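Local coordinates for protein BT_4661 (Bacteroides thetaiotaomicron, PDB 4AK2) that probably binds heparin and heparan sulphate at the cell surface, this chain being the ligand-binding domain of a SusE-like protein from the heparin utilisation locus, at residues N5-F10 with T103-Q109; S119-V123 with T252-T256; F156-Y160 with I222-F227; F164-A170 with A243-G249. One frame throughout, in Å; residues are numbered along the deposited sequence.

Overall arrangement
From the N terminus, contact 1 closes first: residues 5-10 settle on strand 105-115 of the four-stranded sheet, looping out the strands in between. It is complete before contact 2 opens, about 44 Å away between centres, on the opposite side of the chain's centre. Contact 2 joins 119-123 to the far end of strand 241-254, and contacts 3 and 4 are nested inside its loop. Those two cross, as their segments alternate along the chain. Probable hydrogen bonds between Thr-252 N and Asp-159 O and between Arg-157 N and Asp-254 O pair contacts 2 and 3; Tyr-160 of contact 3 packs on Gly-249 of contact 4, all at or beside the seven-stranded sheet.

Contact 1 of 4, residues N5-F10 with T103-Q109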
# COMPACT_ATOMS: atom_id res chain seq x y z
N ASN A 5 14.97 -12.10 -24.89
CA ASN A 5 14.93 -11.33 -23.64
C ASN A 5 13.52 -11.15 -23.11
O ASN A 5 13.32 -10.65 -22.01
CB ASN A 5 15.53 -9.95 -23.85
CG ASN A 5 17.00 -10.00 -24.16
OD1 ASN A 5 17.76 -10.79 -23.59
ND2 ASN A 5 17.41 -9.15 -25.06
N TYR A 6 12.54 -11.54 -23.91
CA TYR A 6 11.17 -11.31 -23.51
C TYR A 6 10.79 -12.04 -22.22
O TYR A 6 11.07 -13.22 -22.05
CB TYR A 6 10.21 -11.65 -24.64
CG TYR A 6 8.81 -11.19 -24.35
CD1 TYR A 6 8.45 -9.84 -24.45
CD2 TYR A 6 7.84 -12.10 -23.99
CE1 TYR A 6 7.16 -9.43 -24.19
CE2 TYR A 6 6.54 -11.69 -23.71
CZ TYR A 6 6.20 -10.36 -23.80
OH TYR A 6 4.93 -9.95 -23.56
N PHE A 7 10.22 -11.29 -21.28
CA PHE A 7 9.62 -11.90 -20.10
C PHE A 7 8.55 -10.94 -19.60
O PHE A 7 8.45 -9.80 -20.12
CB PHE A 7 10.68 -12.28 -19.04
CG PHE A 7 11.25 -11.12 -18.24
CD1 PHE A 7 12.04 -10.15 -18.84
CD2 PHE A 7 10.99 -11.03 -16.87
CE1 PHE A 7 12.54 -9.10 -18.08
CE2 PHE A 7 11.49 -9.99 -16.11
CZ PHE A 7 12.27 -9.01 -16.72
N THR A 8 7.78 -11.37 -18.61
CA THR A 8 6.67 -10.53 -18.13
C THR A 8 6.57 -10.32 -16.63
O THR A 8 5.84 -9.43 -16.20
CB THR A 8 5.31 -11.07 -18.61
OG1 THR A 8 5.01 -12.27 -17.88
CG2 THR A 8 5.32 -11.29 -20.11
N TYR A 9 7.28 -11.11 -15.82
CA TYR A 9 7.14 -10.96 -14.35
C TYR A 9 8.36 -11.50 -13.61
O TYR A 9 9.08 -12.38 -14.13
CB TYR A 9 5.83 -11.58 -13.79
CG TYR A 9 5.87 -13.10 -13.75
CD1 TYR A 9 6.43 -13.77 -12.66
CD2 TYR A 9 5.37 -13.87 -14.82
CE1 TYR A 9 6.49 -15.16 -12.62
CE2 TYR A 9 5.43 -15.26 -14.79
CZ TYR A 9 5.97 -15.90 -13.70
OH TYR A 9 6.02 -17.26 -13.67
N PHE A 10 8.52 -11.04 -12.36
CA PHE A 10 9.28 -11.75 -11.35
C PHE A 10 8.43 -11.72 -10.09
O PHE A 10 7.38 -11.03 -10.07
CB PHE A 10 10.65 -11.04 -11.09
CG PHE A 10 10.53 -9.57 -10.84
CD1 PHE A 10 10.27 -9.09 -9.56
CD2 PHE A 10 10.66 -8.68 -11.89
CE1 PHE A 10 10.16 -7.70 -9.33
CE2 PHE A 10 10.55 -7.30 -11.69
CZ PHE A 10 10.29 -6.82 -10.40
N THR A 103 16.86 -4.68 -28.06
CA THR A 103 15.99 -5.81 -27.69
C THR A 103 15.95 -6.11 -26.18
O THR A 103 15.38 -7.13 -25.77
CB THR A 103 16.38 -7.13 -28.42
OG1 THR A 103 17.65 -7.59 -27.92
CG2 THR A 103 16.44 -6.94 -29.94
N ALA A 104 16.55 -5.24 -25.37
CA ALA A 104 16.41 -5.36 -23.91
C ALA A 104 14.94 -5.22 -23.53
O ALA A 104 14.18 -4.50 -24.18
CB ALA A 104 17.25 -4.35 -23.16
N VAL A 105 14.55 -5.93 -22.48
CA VAL A 105 13.20 -5.88 -21.96
C VAL A 105 13.29 -5.64 -20.46
O VAL A 105 14.03 -6.33 -19.74
CB VAL A 105 12.47 -7.21 -22.21
CG1 VAL A 105 11.11 -7.27 -21.49
CG2 VAL A 105 12.28 -7.44 -23.71
N SER A 106 12.52 -4.65 -20.00
CA SER A 106 12.44 -4.34 -18.57
C SER A 106 11.03 -4.57 -18.07
O SER A 106 10.05 -4.29 -18.79
CB SER A 106 12.83 -2.87 -18.32
OG SER A 106 14.17 -2.63 -18.68
N VAL A 107 10.94 -5.09 -16.85
CA VAL A 107 9.66 -5.24 -16.17
C VAL A 107 9.81 -4.56 -14.81
O VAL A 107 10.81 -4.80 -14.11
CB VAL A 107 9.36 -6.73 -15.95
CG1 VAL A 107 8.17 -6.92 -14.98
CG2 VAL A 107 9.03 -7.40 -17.28
N LYS A 108 8.83 -3.73 -14.44
CA LYS A 108 8.87 -3.03 -13.16
C LYS A 108 7.65 -3.46 -12.32
O LYS A 108 6.54 -3.63 -12.84
CB LYS A 108 8.99 -1.48 -13.28
CG LYS A 108 7.74 -0.70 -13.72
CD LYS A 108 7.97 0.80 -13.93
N GLN A 109 7.88 -3.64 -11.02
CA GLN A 109 6.80 -4.06 -10.09
C GLN A 109 7.08 -3.45 -8.72
O GLN A 109 8.23 -3.27 -8.35
CB GLN A 109 6.82 -5.57 -9.89
CG GLN A 109 6.65 -6.39 -11.18
CD GLN A 109 6.73 -7.88 -10.99
OE1 GLN A 109 6.70 -8.64 -11.98
NE2 GLN A 109 6.77 -8.32 -9.75
O HOH W 1 5.01 -8.01 -13.97
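Gln-109 lays its carboxamide over the ring of Phe-10, the planes 12° apart and CD above the ring centre, and from there holds that residue's backbone twice. Gln-109 OE1 accepts from Phe-10 N at 3.0 Å, while Gln-109 NE2 gives a hydrogen to Phe-10 O at 2.8 Å, reaching it from above the carbonyl plane. The amide stands in for a neighbouring strand, joining the N-terminal segment to the four-stranded sheet. A leucine here would have no polar atoms to offer, and the Phe-10 N-H and carbonyl would probably lose these partners. Next along, Val-107 CG2 rests on one face of Phe-7, 3.8 Å from its ring centroid, and Val-105 O lies at the ring's edge. With chi1 at 76°, Phe-7 CG stands between backbone N and carbonyl carbon, and the ring end nears the strand. At the far end Asn-5 ND2 donates to Thr-103 O at 3.0 Å. The outer side is looser: Tyr-6 and Thr-8 point away, and a water bridges Thr-8 O and Gln-109 OE1. Residues 5-10 run alongside strand 105-115, which pairs with strand 89-98; there Phe-10 touches Val-94 and Ala-96 before meeting Trp-57 of strand 56-63 edge-to-face.

Contact 2 of 4, residues S119-V123 with T252-T256; sequences SDSNV and TYDVT
The ring of Tyr-253 has Val-123 on one face: CG1 stands 4.1 Å from the ring centroid, displaced toward the rim, and CG2 comes to 3.5 Å from CE1 on that same side. At the edge, near the ring plane, lie Asp-120 O and Ser-119 OG, flanking the phenol oxygen. Phe-156 also meets this tyrosine, its ring tilted about 25° from the other. With chi1 at 61°, CG of Tyr-253 lies between backbone N and carbonyl carbon, and the ring is carried off the strand to the loop 119-123. There Tyr-253 OH donates to Asp-120 O at 2.7 Å, in the carbonyl plane and on a lone pair. Ser-119 OG lies 2.7 Å from the same Tyr-253 OH, so the phenol is held between a carbonyl and a hydroxyl. A phenylalanine in its place would probably cost Asp-120 O its short phenol bond and leave Ser-119 OG without that partner. The loop is closed on itself by Ser-119 N donating to Val-123 O at 2.8 Å. Farther out the fit is lighter and apolar: Val-255 CG1 reaches Val-123 CG2 at 4.0 Å, beside Ser-121. Beyond it the strand ends in an Asx turn, where Asp-254 OD1 accepts from both N and OG1 of Thr-256. The side chain of Asp-120 is about 10 Å from a bound 2-O-sulfo-iduronic acid, so the contact stands back from the sugar. Its chemistry, one buried phenol over a valine with two oxygens at its tip, implies a loop fixed directionally as well as by apolar contact.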
# COMPACT_ATOMS: atom_id res chain seq x y z
N SER A 119 1.94 -0.06 19.61
CA SER A 119 1.73 1.39 19.77
C SER A 119 0.98 1.69 21.09
O SER A 119 0.95 0.82 21.96
CB SER A 119 1.06 1.96 18.51
OG SER A 119 -0.07 1.21 18.13
N ASP A 120 0.39 2.87 21.26
CA ASP A 120 -0.28 3.18 22.53
C ASP A 120 -1.35 2.15 22.87
O ASP A 120 -2.03 1.59 21.98
CB ASP A 120 -0.98 4.55 22.49
CG ASP A 120 -0.03 5.73 22.63
OD1 ASP A 120 1.20 5.55 22.85
OD2 ASP A 120 -0.53 6.87 22.50
N SER A 121 -1.57 1.98 24.18
CA SER A 121 -2.69 1.18 24.68
C SER A 121 -2.61 -0.29 24.27
O SER A 121 -3.63 -0.95 24.11
CB SER A 121 -4.04 1.79 24.24
OG SER A 121 -4.12 3.12 24.68
N ASN A 122 -1.38 -0.77 24.09
CA ASN A 122 -1.11 -2.19 23.78
C ASN A 122 -1.63 -2.67 22.42
O ASN A 122 -1.71 -3.86 22.17
CB ASN A 122 -1.45 -3.16 24.92
CG ASN A 122 -0.20 -3.65 25.61
OD1 ASN A 122 0.80 -4.02 24.94
ND2 ASN A 122 -0.21 -3.61 26.92
N VAL A 123 -1.92 -1.71 21.53
CA VAL A 123 -2.41 -2.01 20.19
C VAL A 123 -1.25 -2.48 19.33
O VAL A 123 -0.16 -1.92 19.35
CB VAL A 123 -3.08 -0.77 19.55
CG1 VAL A 123 -3.37 -0.94 18.05
CG2 VAL A 123 -4.33 -0.40 20.33
N THR A 252 -5.67 6.79 12.56
CA THR A 252 -5.63 6.98 14.00
C THR A 252 -6.63 6.07 14.67
O THR A 252 -7.62 5.63 14.05
CB THR A 252 -5.87 8.44 14.40
OG1 THR A 252 -7.14 8.88 13.95
CG2 THR A 252 -4.77 9.32 13.78
N TYR A 253 -6.42 5.77 15.94
CA TYR A 253 -7.36 4.90 16.66
C TYR A 253 -7.63 5.46 18.04
O TYR A 253 -6.89 6.31 18.55
CB TYR A 253 -6.87 3.45 16.75
CG TYR A 253 -5.55 3.27 17.49
CD1 TYR A 253 -5.53 3.19 18.89
CD2 TYR A 253 -4.36 3.08 16.79
CE1 TYR A 253 -4.33 3.01 19.57
CE2 TYR A 253 -3.16 2.91 17.46
CZ TYR A 253 -3.16 2.83 18.84
OH TYR A 253 -1.98 2.62 19.50
N ASP A 254 -8.73 4.98 18.61
CA ASP A 254 -9.18 5.29 19.95
C ASP A 254 -9.64 3.99 20.59
O ASP A 254 -10.31 3.19 19.93
CB ASP A 254 -10.31 6.33 19.85
CG ASP A 254 -10.81 6.83 21.20
OD1 ASP A 254 -11.62 6.14 21.85
OD2 ASP A 254 -10.45 7.93 21.60
N VAL A 255 -9.28 3.78 21.87
CA VAL A 255 -9.65 2.53 22.57
C VAL A 255 -10.80 2.72 23.57
O VAL A 255 -11.11 1.82 24.37
CB VAL A 255 -8.43 1.87 23.30
CG1 VAL A 255 -7.35 1.44 22.30
CG2 VAL A 255 -7.88 2.78 24.41
N THR A 256 -11.46 3.87 23.47
CA THR A 256 -12.53 4.25 24.39
C THR A 256 -13.82 4.58 23.65
O THR A 256 -14.70 5.26 24.20
CB THR A 256 -12.14 5.42 25.30
OG1 THR A 256 -11.74 6.55 24.50
CG2 THR A 256 -11.01 5.02 26.26

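Contact 3 of 4, residues F156-Y160 with I222-F227; sequences FRLDY and IDQTDF
Arg-157 CA lies 6.0 Å from Gln-224 CA, and Asp-159 CA 5.9 Å from Ile-222 CA; the direct hydrogen bonds join the Gln-224 side chain to the Leu-158 backbone, with none from backbone to backbone. Gln-224 bends at chi2 (-60°), folding its amide against the strand. Gln-224 OE1 takes Leu-158 N at 3.0 Å, in the carbonyl plane and on a lone pair, and Gln-224 NE2 gives an almost straight bond to Leu-158 O at 2.8 Å, much as a neighbouring strand would. NE2 also donates to Ile-222 O, which it meets from above that carbonyl's plane. Beside this polar pair, Phe-156 drives its edge into the face of Phe-227 in a T-shaped stack: CD2 stands over the ring centre, with centroids 5.1 Å apart and planes at 88°. Leu-158 CB packs on CD1 of Phe-227. Ile-222 CD1 fits between Leu-158 CG, at 3.9 Å, and the Tyr-160 ring. Beyond it a water donates to Asp-159 OD1 at 2.6 Å and accepts from the N-H groups of Tyr-160 and Ile-222. Asp-159 OD2 forms a salt bridge with Arg-203 and a hydrogen bond with Ser-207. Asp-223 probably helps to shape the loop: its OD1 gathers the backbone N-H groups of Thr-225, Asp-226 and Phe-227. This is an Asx turn with its Asx motif, here packed against strand 157-161 of the mixed sheet.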
# COMPACT_ATOMS: atom_id res chain seq x y z
N PHE A 156 -13.07 -0.26 20.15
CA PHE A 156 -12.00 0.22 19.27
C PHE A 156 -12.64 1.04 18.15
O PHE A 156 -13.70 0.67 17.63
CB PHE A 156 -11.24 -0.97 18.70
CG PHE A 156 -9.92 -0.63 18.06
CD1 PHE A 156 -8.84 -0.20 18.84
CD2 PHE A 156 -9.74 -0.75 16.66
CE1 PHE A 156 -7.62 0.08 18.25
CE2 PHE A 156 -8.50 -0.47 16.08
CZ PHE A 156 -7.44 -0.05 16.89
N ARG A 157 -12.02 2.18 17.82
CA ARG A 157 -12.42 2.99 16.65
C ARG A 157 -11.18 3.33 15.85
O ARG A 157 -10.13 3.56 16.43
CB ARG A 157 -13.17 4.29 17.07
CG ARG A 157 -14.44 4.04 17.89
CD ARG A 157 -15.57 3.34 17.11
NE ARG A 157 -16.77 3.22 17.93
CZ ARG A 157 -16.99 2.24 18.79
NH1 ARG A 157 -16.13 1.24 18.92
NH2 ARG A 157 -18.12 2.25 19.49
N LEU A 158 -11.30 3.37 14.52
CA LEU A 158 -10.13 3.44 13.63
C LEU A 158 -10.51 4.24 12.38
O LEU A 158 -11.55 4.00 11.78
CB LEU A 158 -9.77 2.00 13.24
CG LEU A 158 -8.45 1.85 12.46
CD1 LEU A 158 -7.24 2.17 13.35
CD2 LEU A 158 -8.31 0.44 11.93
N ASP A 159 -9.74 5.28 12.04
CA ASP A 159 -10.13 6.13 10.91
C ASP A 159 -8.95 6.79 10.25
O ASP A 159 -8.03 7.22 10.96
CB ASP A 159 -11.09 7.21 11.43
CG ASP A 159 -12.03 7.77 10.40
OD1 ASP A 159 -12.44 7.03 9.48
OD2 ASP A 159 -12.41 8.98 10.50
N TYR A 160 -8.96 6.88 8.92
CA TYR A 160 -7.95 7.71 8.25
C TYR A 160 -8.00 9.12 8.80
O TYR A 160 -9.04 9.65 9.19
CB TYR A 160 -8.19 7.70 6.75
CG TYR A 160 -7.67 6.47 6.02
CD1 TYR A 160 -6.37 6.42 5.55
CD2 TYR A 160 -8.50 5.35 5.77
CE1 TYR A 160 -5.86 5.33 4.86
CE2 TYR A 160 -8.00 4.28 5.10
CZ TYR A 160 -6.72 4.24 4.63
OH TYR A 160 -6.27 3.15 3.91
N ILE A 222 -12.92 3.16 6.77
CA ILE A 222 -12.78 1.99 7.64
C ILE A 222 -14.08 1.75 8.36
O ILE A 222 -14.65 2.65 8.96
CB ILE A 222 -11.61 2.23 8.63
CG1 ILE A 222 -10.31 2.38 7.84
CG2 ILE A 222 -11.52 1.08 9.65
CD1 ILE A 222 -9.14 2.81 8.71
N ASP A 223 -14.56 0.50 8.32
CA ASP A 223 -15.79 0.20 9.10
C ASP A 223 -15.43 -0.02 10.58
O ASP A 223 -14.29 -0.43 10.91
CB ASP A 223 -16.55 -0.97 8.49
CG ASP A 223 -15.98 -2.30 8.89
OD1 ASP A 223 -16.20 -2.73 10.04
OD2 ASP A 223 -15.32 -2.93 8.04
N GLN A 224 -16.39 0.23 11.47
CA GLN A 224 -16.12 0.17 12.93
C GLN A 224 -16.52 -1.17 13.58
O GLN A 224 -16.62 -1.22 14.81
CB GLN A 224 -16.76 1.40 13.65
CG GLN A 224 -16.34 2.69 12.96
CD GLN A 224 -14.83 2.92 12.94
OE1 GLN A 224 -14.18 2.83 13.97
NE2 GLN A 224 -14.29 3.22 11.76
N THR A 225 -16.77 -2.20 12.77
CA THR A 225 -17.14 -3.52 13.26
C THR A 225 -15.96 -4.48 13.17
O THR A 225 -15.55 -5.12 14.15
CB THR A 225 -18.37 -4.08 12.47
OG1 THR A 225 -19.47 -3.20 12.75
CG2 THR A 225 -18.73 -5.45 12.92
N ASP A 226 -15.42 -4.56 11.95
CA ASP A 226 -14.28 -5.42 11.64
C ASP A 226 -13.02 -4.65 11.26
O ASP A 226 -11.96 -5.27 11.14
CB ASP A 226 -14.67 -6.39 10.49
CG ASP A 226 -15.86 -7.24 10.82
OD1 ASP A 226 -15.87 -7.80 11.94
OD2 ASP A 226 -16.75 -7.33 9.95
N PHE A 227 -13.12 -3.33 11.03
CA PHE A 227 -11.95 -2.47 10.78
C PHE A 227 -11.29 -2.76 9.44
O PHE A 227 -10.13 -2.48 9.24
CB PHE A 227 -10.98 -2.51 11.97
CG PHE A 227 -11.70 -2.21 13.27
CD1 PHE A 227 -12.25 -0.93 13.47
CD2 PHE A 227 -11.94 -3.20 14.21
CE1 PHE A 227 -12.98 -0.64 14.62
CE2 PHE A 227 -12.68 -2.94 15.35
CZ PHE A 227 -13.21 -1.67 15.55
O HOH W 2 -11.46 5.64 7.53

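Contact 4 of 4, residues F164-A170 with A243-G249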
# COMPACT_ATOMS: atom_id res chain seq x y z
N PHE A 164 -1.67 11.61 3.40
CA PHE A 164 -2.07 10.77 2.29
C PHE A 164 -1.06 10.96 1.17
O PHE A 164 -0.65 12.08 0.85
CB PHE A 164 -3.46 11.14 1.81
CG PHE A 164 -4.53 11.03 2.85
CD1 PHE A 164 -5.20 9.83 3.04
CD2 PHE A 164 -4.87 12.12 3.66
CE1 PHE A 164 -6.18 9.73 4.00
CE2 PHE A 164 -5.86 12.03 4.62
CZ PHE A 164 -6.51 10.82 4.81
N PHE A 165 -0.63 9.86 0.56
CA PHE A 165 0.34 9.88 -0.54
C PHE A 165 -0.16 8.92 -1.62
O PHE A 165 -0.71 7.81 -1.28
CB PHE A 165 1.70 9.34 -0.14
CG PHE A 165 2.41 10.14 0.95
CD1 PHE A 165 2.01 10.01 2.30
CD2 PHE A 165 3.52 10.96 0.65
CE1 PHE A 165 2.66 10.69 3.31
CE2 PHE A 165 4.17 11.63 1.68
CZ PHE A 165 3.74 11.50 3.00
N TYR A 166 0.06 9.22 -2.87
CA TYR A 166 -0.29 8.33 -3.95
C TYR A 166 0.86 8.14 -4.90
O TYR A 166 1.53 9.14 -5.30
CB TYR A 166 -1.50 8.89 -4.74
CG TYR A 166 -1.96 8.00 -5.86
CD1 TYR A 166 -2.90 7.00 -5.61
CD2 TYR A 166 -1.50 8.17 -7.16
CE1 TYR A 166 -3.34 6.17 -6.62
CE2 TYR A 166 -1.92 7.35 -8.20
CZ TYR A 166 -2.86 6.33 -7.90
OH TYR A 166 -3.38 5.47 -8.86
N TYR A 167 1.11 6.92 -5.37
CA TYR A 167 2.20 6.64 -6.30
C TYR A 167 1.62 5.95 -7.51
O TYR A 167 1.13 4.82 -7.41
CB TYR A 167 3.27 5.76 -5.64
CG TYR A 167 3.83 6.46 -4.44
CD1 TYR A 167 4.78 7.50 -4.62
CD2 TYR A 167 3.38 6.20 -3.16
CE1 TYR A 167 5.22 8.25 -3.56
CE2 TYR A 167 3.88 6.94 -2.05
CZ TYR A 167 4.81 7.97 -2.27
OH TYR A 167 5.29 8.72 -1.21
N ASN A 168 1.64 6.63 -8.66
CA ASN A 168 1.22 6.00 -9.90
C ASN A 168 2.14 4.85 -10.20
O ASN A 168 3.37 4.93 -10.01
CB ASN A 168 1.32 7.02 -11.05
CG ASN A 168 0.82 6.44 -12.36
OD1 ASN A 168 -0.21 5.79 -12.40
ND2 ASN A 168 1.57 6.63 -13.42
N ILE A 169 1.57 3.72 -10.61
CA ILE A 169 2.36 2.53 -10.95
C ILE A 169 2.35 2.34 -12.45
O ILE A 169 3.39 2.54 -13.10
CB ILE A 169 1.90 1.27 -10.17
CG1 ILE A 169 2.25 1.45 -8.67
CG2 ILE A 169 2.48 0.00 -10.75
CD1 ILE A 169 1.55 0.47 -7.73
N ALA A 170 1.18 2.05 -13.01
CA ALA A 170 1.08 1.86 -14.47
C ALA A 170 -0.11 2.62 -15.09
O ALA A 170 -0.59 2.28 -16.16
CB ALA A 170 1.10 0.37 -14.86
N ALA A 243 -7.46 4.66 -11.70
CA ALA A 243 -6.27 4.59 -10.85
C ALA A 243 -5.54 3.28 -11.11
O ALA A 243 -6.18 2.20 -11.18
CB ALA A 243 -6.59 4.70 -9.37
N ASN A 244 -4.21 3.35 -11.23
CA ASN A 244 -3.35 2.20 -11.34
C ASN A 244 -2.11 2.59 -10.57
O ASN A 244 -1.22 3.29 -11.09
CB ASN A 244 -3.05 1.81 -12.79
CG ASN A 244 -2.29 0.53 -12.88
OD1 ASN A 244 -1.16 0.44 -12.42
ND2 ASN A 244 -2.94 -0.48 -13.45
N GLY A 245 -2.10 2.30 -9.29
CA GLY A 245 -1.16 2.91 -8.36
C GLY A 245 -1.48 2.59 -6.93
O GLY A 245 -2.40 1.80 -6.66
N ALA A 246 -0.74 3.16 -5.99
CA ALA A 246 -0.81 2.76 -4.60
C ALA A 246 -0.99 3.97 -3.69
O ALA A 246 -0.26 4.97 -3.83
CB ALA A 246 0.43 1.99 -4.19
N MET A 247 -1.89 3.90 -2.73
CA MET A 247 -2.19 4.97 -1.76
C MET A 247 -1.91 4.53 -0.36
O MET A 247 -2.32 3.41 0.08
CB MET A 247 -3.64 5.45 -1.92
CG MET A 247 -4.02 6.65 -1.02
SD MET A 247 -4.45 6.25 0.69
CE MET A 247 -6.09 5.58 0.46
N ILE A 248 -1.22 5.40 0.39
CA ILE A 248 -1.02 5.22 1.82
C ILE A 248 -1.53 6.45 2.57
O ILE A 248 -1.34 7.58 2.04
CB ILE A 248 0.42 4.83 2.16
CG1 ILE A 248 0.59 4.57 3.65
CG2 ILE A 248 1.42 5.92 1.69
CD1 ILE A 248 1.93 3.95 4.02
N GLY A 249 -2.15 6.27 3.72
CA GLY A 249 -2.55 7.41 4.61
C GLY A 249 -2.35 7.02 6.02
O GLY A 249 -2.38 5.85 6.39
O HOH W 3 -2.83 5.89 -11.41
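Asn-244 O takes the Ile-169 N-H at 2.9 Å and, more weakly, that of Ala-170, just past the last rung of an antiparallel strand pair. Four residue pairs form it, with Phe-165/Ile-248 and Tyr-167/Ala-246 hydrogen-bonded and Tyr-166/Met-247 and Asn-168/Gly-245 not. Phe-165 N to Ile-248 O is 2.8 Å, nearly along the C=O axis. Phe-165 and Ile-248 side chains lie side by side on the face that carries Tyr-167 and Ala-246, and this face meets strand 89-98 of the other sheet through Met-91 and Cys-89. The side chain of Phe-165 is about 6 Å from a bound sulfated glucosamine, and Tyr-167 OH is hydrogen-bonded to His-63. On the face next to helix 187-195, Tyr-166 is turned by a chi1 of -178° so that its ring lies over Ala-246 N. Tyr-166 OH lies 2.6 Å from a water O. The same water donates to Asn-168 OD1 and accepts from Asn-244 N, while Asn-168 ND2 bonds to Gly-171 O. Gly-245, with its CA 3.8 Å from Tyr-166 CZ, has no side chain to run into the Tyr-166 OH. At the opposite end, Phe-164 CD1 comes to 3.9 Å from Gly-249 CA.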